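Local coordinates for PTS EIIA type-4 domain-containing protein (Streptococcus agalactiae NEM316, PDB 4TKZ) that probably relays phosphoryl groups as the EIIA component of a mannose/fructose-type phosphotransferase system for sugar uptake, at residues H9-F12 and P13-I16; G38-S41 and N42-R45; T68-N71 and V72-L76. All blocks are in the same frame, centred on the assembly; numbering follows the deposited sequence.

Contact 1 (H9-F12 and P13-I16)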
# COMPACT_ATOMS: atom_id res chain seq x y z
N HIS A 9 8.26 0.65 -6.08
CA HIS A 9 9.50 -0.07 -5.84
C HIS A 9 9.31 -1.58 -5.73
O HIS A 9 8.36 -2.06 -5.10
CB HIS A 9 10.14 0.44 -4.53
CG HIS A 9 10.66 1.84 -4.61
ND1 HIS A 9 9.86 2.95 -4.40
CD2 HIS A 9 11.90 2.32 -4.85
CE1 HIS A 9 10.59 4.04 -4.53
NE2 HIS A 9 11.83 3.69 -4.79
N GLY A 10 10.25 -2.33 -6.30
CA GLY A 10 10.19 -3.78 -6.27
C GLY A 10 9.00 -4.31 -7.04
O GLY A 10 8.59 -3.71 -8.04
N ASN A 11 8.45 -5.43 -6.58
CA ASN A 11 7.25 -5.99 -7.18
C ASN A 11 5.98 -5.66 -6.39
O ASN A 11 5.01 -6.40 -6.45
CB ASN A 11 7.42 -7.50 -7.40
CG ASN A 11 8.49 -7.82 -8.44
OD1 ASN A 11 9.63 -8.16 -8.11
ND2 ASN A 11 8.13 -7.69 -9.71
N PHE A 12 6.02 -4.55 -5.65
CA PHE A 12 4.84 -3.93 -5.03
C PHE A 12 3.68 -3.83 -6.04
O PHE A 12 2.57 -4.21 -5.71
CB PHE A 12 5.25 -2.55 -4.47
CG PHE A 12 4.17 -1.78 -3.69
CD1 PHE A 12 2.89 -1.56 -4.19
CD2 PHE A 12 4.52 -1.17 -2.49
CE1 PHE A 12 1.96 -0.81 -3.48
CE2 PHE A 12 3.59 -0.43 -1.76
CZ PHE A 12 2.31 -0.25 -2.26
N PRO A 13 3.92 -3.31 -7.26
CA PRO A 13 2.76 -3.26 -8.16
C PRO A 13 2.15 -4.64 -8.43
O PRO A 13 0.92 -4.76 -8.38
CB PRO A 13 3.34 -2.69 -9.46
CG PRO A 13 4.46 -1.81 -8.98
CD PRO A 13 5.09 -2.62 -7.87
N ASP A 14 2.97 -5.66 -8.68
CA ASP A 14 2.42 -6.99 -8.90
C ASP A 14 1.66 -7.49 -7.69
O ASP A 14 0.62 -8.13 -7.83
CB ASP A 14 3.53 -8.00 -9.19
CG ASP A 14 4.08 -7.87 -10.58
OD1 ASP A 14 3.38 -7.30 -11.45
OD2 ASP A 14 5.21 -8.34 -10.80
N GLY A 15 2.20 -7.20 -6.51
CA GLY A 15 1.59 -7.67 -5.28
C GLY A 15 0.25 -7.03 -5.00
O GLY A 15 -0.71 -7.72 -4.64
N ILE A 16 0.16 -5.71 -5.15
CA ILE A 16 -1.12 -5.04 -4.90
C ILE A 16 -2.14 -5.36 -6.00
O ILE A 16 -3.34 -5.44 -5.74
CB ILE A 16 -0.97 -3.51 -4.66
CG1 ILE A 16 -2.22 -2.95 -3.97
CG2 ILE A 16 -0.70 -2.76 -5.97
CD1 ILE A 16 -2.03 -1.55 -3.45
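Asn11 and Asp14 meet through their polar ends at the start of helix 12-24. The two side chains lie side by side and point the same way, amide and carboxylate planes 16° apart. Asn11 ND2 donates to Asp14 OD2 at 3.2 Å, a bent bond (139°) that reaches the oxygen from above the carboxylate plane. The other oxygen, OD1 of Asp14, is taken by Asn34 ND2, which ties the first turn of the helix to strand 30-35. Asn11 occupies the N-cap position, yet its side chain makes no capping bond and spends its amide on Asp14 instead.

Backbone bonds close the first turn. Gly15 N donates to Asn11 O at 2.9 Å, and Ile16 N to Phe12 O, also at 2.9 Å and almost straight. Before them, His9 to Phe12 form a type II' beta turn with Gly10 at positive phi. In EIIA domains of the mannose family the active histidine lies at the C-terminal end of the first strand in the chain; His9, the last residue of strand 3-9, is consistent with that role, and its ND1 is hydrogen-bonded to Asp63 OD2.

Apolar contact is made by Phe12 and Ile16, one turn apart and lying alongside each other. With CG anti to the backbone N (chi1 -176°), the Phe12 ring carries CE1 to within 4.1 Å of Ile16 CD1. Ile16 CG2 rests against both Phe12 O and CE1. Across the dimer, Phe12 of the second subunit packs on Ile16, and Ser18 OG and Ser19 OG of that subunit bond Asn11 N and His9 O.

Contact 2 (G38-S41 and N42-R45); sequences GMSS and NDVR
Ser40, the N-cap residue, and Asp43 grip each other in a capping box at the start of helix 41-52, the tight part of the contact. Ser40 N donates to Asp43 OD2 at 2.9 Å in a nearly straight bond (173°), meeting the oxygen from above the carboxylate plane. In return Asp43 N donates to Ser40 OG at 3.1 Å. The serine reaches it because chi1 of 72° sets OG between its backbone N and carbonyl carbon. Each residue thus supplies one backbone N-H and one side-chain acceptor, and the exchange closes off the helix start; two N-H groups near the first turn are satisfied, and the carboxylate lies where the helix dipole would probably favour its negative charge.

Backbone bonds are less even: Arg45 N to Ser41 O is a sound 3.0 Å, whereas Val44 N to Ser40 O is weak at 3.4 Å.

Met39 covers the box from the loop side. Its chain runs straight through chi2 and bends at chi3 (75°), bringing CE to 3.9 Å from Val44 CG2 and 4.0 Å from Asp43 CB; it crosses Val44 at about a right angle. This is the apolar side of the box, at ordinary van der Waals spacing. The solvent side is looser: Gly38 and Asn42 are exposed, and Asn42 points away overall, although its CB still lies 3.8 Å from Ser40 OG.

The other flank of the helix faces helix 68-76. Ser41 lies on Thr68 and Val72, buried Val44 on Val72, and the extended Arg45 runs past Leu76 to a salt bridge with Glu79.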
# COMPACT_ATOMS: atom_id res chain seq x y z
N GLY A 38 18.05 -3.00 -10.45
CA GLY A 38 18.68 -3.04 -11.76
C GLY A 38 18.11 -2.00 -12.69
O GLY A 38 18.77 -1.59 -13.65
N MET A 39 16.87 -1.57 -12.43
CA MET A 39 16.23 -0.58 -13.28
C MET A 39 16.67 0.83 -12.97
O MET A 39 16.85 1.21 -11.80
CB MET A 39 14.71 -0.66 -13.15
CG MET A 39 14.06 -1.67 -14.05
SD MET A 39 12.30 -1.78 -13.65
CE MET A 39 11.68 -0.28 -14.38
N SER A 40 16.86 1.62 -14.02
CA SER A 40 17.19 3.02 -13.88
C SER A 40 15.92 3.84 -13.87
O SER A 40 14.83 3.35 -14.19
CB SER A 40 18.06 3.48 -15.05
OG SER A 40 17.27 3.57 -16.23
N SER A 41 16.06 5.11 -13.50
CA SER A 41 14.96 6.06 -13.58
C SER A 41 14.45 6.18 -15.02
O SER A 41 13.25 6.23 -15.26
CB SER A 41 15.39 7.41 -13.00
OG SER A 41 14.38 8.38 -13.13
N ASN A 42 15.37 6.23 -15.99
CA ASN A 42 14.94 6.33 -17.37
C ASN A 42 14.11 5.11 -17.80
O ASN A 42 13.18 5.24 -18.61
CB ASN A 42 16.13 6.56 -18.32
CG ASN A 42 15.69 7.01 -19.71
OD1 ASN A 42 15.69 6.22 -20.66
ND2 ASN A 42 15.30 8.27 -19.83
N ASP A 43 14.42 3.94 -17.26
CA ASP A 43 13.68 2.72 -17.57
C ASP A 43 12.21 2.88 -17.19
O ASP A 43 11.31 2.49 -17.94
CB ASP A 43 14.27 1.52 -16.84
CG ASP A 43 15.61 1.10 -17.39
OD1 ASP A 43 15.87 1.36 -18.58
OD2 ASP A 43 16.39 0.48 -16.62
N VAL A 44 11.99 3.46 -16.01
CA VAL A 44 10.64 3.78 -15.54
C VAL A 44 9.97 4.79 -16.47
O VAL A 44 8.80 4.66 -16.81
CB VAL A 44 10.65 4.36 -14.12
CG1 VAL A 44 9.23 4.62 -13.65
CG2 VAL A 44 11.34 3.42 -13.18
N ARG A 45 10.73 5.81 -16.87
CA ARG A 45 10.19 6.83 -17.76
C ARG A 45 9.75 6.23 -19.09
O ARG A 45 8.69 6.57 -19.60
CB ARG A 45 11.21 7.94 -18.01
CG ARG A 45 10.70 9.01 -18.96
CD ARG A 45 11.65 10.20 -18.95
NE ARG A 45 11.39 11.12 -20.05
CZ ARG A 45 10.76 12.28 -19.91
NH1 ARG A 45 10.59 13.06 -20.97
NH2 ARG A 45 10.33 12.67 -18.72

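Contact 3 (T68-N71 and V72-L76)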
# COMPACT_ATOMS: atom_id res chain seq x y z
N THR A 68 11.55 7.50 -6.87
CA THR A 68 11.69 7.46 -8.33
C THR A 68 10.36 7.29 -9.08
O THR A 68 10.08 8.05 -10.00
CB THR A 68 12.75 6.44 -8.78
OG1 THR A 68 14.03 6.88 -8.31
CG2 THR A 68 12.79 6.29 -10.31
N PRO A 69 9.53 6.30 -8.68
CA PRO A 69 8.23 6.20 -9.35
C PRO A 69 7.41 7.49 -9.32
O PRO A 69 6.79 7.83 -10.33
CB PRO A 69 7.51 5.12 -8.53
CG PRO A 69 8.60 4.24 -8.05
CD PRO A 69 9.75 5.18 -7.75
N PHE A 70 7.39 8.17 -8.18
CA PHE A 70 6.60 9.39 -8.07
C PHE A 70 7.27 10.49 -8.90
O PHE A 70 6.62 11.19 -9.68
CB PHE A 70 6.49 9.83 -6.61
CG PHE A 70 5.77 11.13 -6.43
CD1 PHE A 70 4.39 11.18 -6.37
CD2 PHE A 70 6.49 12.32 -6.32
CE1 PHE A 70 3.73 12.39 -6.20
CE2 PHE A 70 5.85 13.53 -6.15
CZ PHE A 70 4.47 13.57 -6.10
N ASN A 71 8.58 10.62 -8.74
CA ASN A 71 9.33 11.67 -9.44
C ASN A 71 9.25 11.57 -10.97
O ASN A 71 8.98 12.56 -11.66
CB ASN A 71 10.80 11.68 -9.00
CG ASN A 71 10.98 12.12 -7.55
OD1 ASN A 71 10.08 12.68 -6.93
ND2 ASN A 71 12.18 11.88 -7.01
N VAL A 72 9.48 10.37 -11.49
CA VAL A 72 9.34 10.12 -12.92
C VAL A 72 7.92 10.36 -13.39
O VAL A 72 7.71 10.95 -14.45
CB VAL A 72 9.76 8.68 -13.29
CG1 VAL A 72 9.24 8.30 -14.66
CG2 VAL A 72 11.27 8.53 -13.23
N SER A 73 6.93 9.90 -12.63
CA SER A 73 5.54 10.07 -13.03
C SER A 73 5.12 11.54 -13.05
O SER A 73 4.45 12.00 -13.98
CB SER A 73 4.61 9.25 -12.13
OG SER A 73 4.99 7.89 -12.16
N SER A 74 5.52 12.28 -12.01
CA SER A 74 5.18 13.68 -11.88
C SER A 74 5.78 14.51 -13.01
O SER A 74 5.12 15.39 -13.56
CB SER A 74 5.68 14.23 -10.54
OG SER A 74 4.94 13.68 -9.47
N ALA A 75 7.04 14.21 -13.35
CA ALA A 75 7.77 14.95 -14.39
C ALA A 75 7.12 14.77 -15.76
O ALA A 75 7.08 15.70 -16.57
CB ALA A 75 9.21 14.49 -14.45
N LEU A 76 6.63 13.56 -16.01
CA LEU A 76 6.03 13.24 -17.28
C LEU A 76 4.61 13.79 -17.37
O LEU A 76 4.14 14.10 -18.47
CB LEU A 76 6.03 11.73 -17.51
CG LEU A 76 5.80 11.28 -18.95
CD1 LEU A 76 6.93 11.77 -19.86
CD2 LEU A 76 5.66 9.76 -19.01
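Helix 68-76 is the crossover of a beta-alpha-beta unit between the parallel strands 57-62 and 84-89, and here its first two turns are held together by serine side chains as well as by the main chain. Ser73 and Ser74 both fold back onto the carbonyl four residues earlier. Ser73 OG donates to Pro69 O at 2.6 Å, nearly in line with the carbonyl, while Ser73 N reaches the same oxygen at 3.1 Å from above the carbonyl plane. Ser74 reverses the pattern: its N-H comes to Phe70 O nearly along the carbonyl direction at 2.8 Å, and its OG meets that oxygen from above the plane at 3.0 Å. In both serines OG stands anti to the carbonyl carbon, beside the backbone N (chi1 -57° and -70°), which turns the hydroxyl back along the helix. The carbonyl oxygens of buried Pro69 and Phe70 therefore each accept two bonds, and both hydroxyls donate within the helix.

The i to i+4 main-chain bonds continue before and after in sequence, from Val72 N to Thr68 O and from Ala75 N to Asn71 O. On the flank facing helix 41-52, Thr68 and Val72 touch through their CG2 methyls at 4.0 Å, their side chains crossing at a slant, and Ser41 lies against both. The sheet side is taken by Pro69 on Val7 and His9, by Ser73 on Val7, Val60 and Thr62, and by Phe70 on Val87. Phe127 of the second subunit packs on Ser74. The Phe70 ring, CG anti to its own N, brings one face to the Ser74 hydroxyl: OG sits 3.3 Å above the ring plane, offset toward the rim beside CE2 and CZ.

In the fold
Along the chain the three contacts come in series, contacts 1 and 2 at the start of helices 12-24 and 41-52, contact 3 along all of helix 68-76, each helix following a strand of the parallel sheet: 3-9, 30-35 and 57-62. Contacts 2 and 3 have centres about 11 Å apart and touch, helix 41-52 packing on helix 68-76; Val44 CG1 lies 3.8 Å from Val72 CG1. Contact 1, centred about 15 Å from contact 2 without touching it and 16 Å from contact 3, meets the latter through His9 CE1 and Pro69 CD, 3.5 Å apart. The end of strand 3-9, with His9, thus borders the start of helix 68-76, at the C-terminal strand ends where EIIA domains of this family probably carry phosphate.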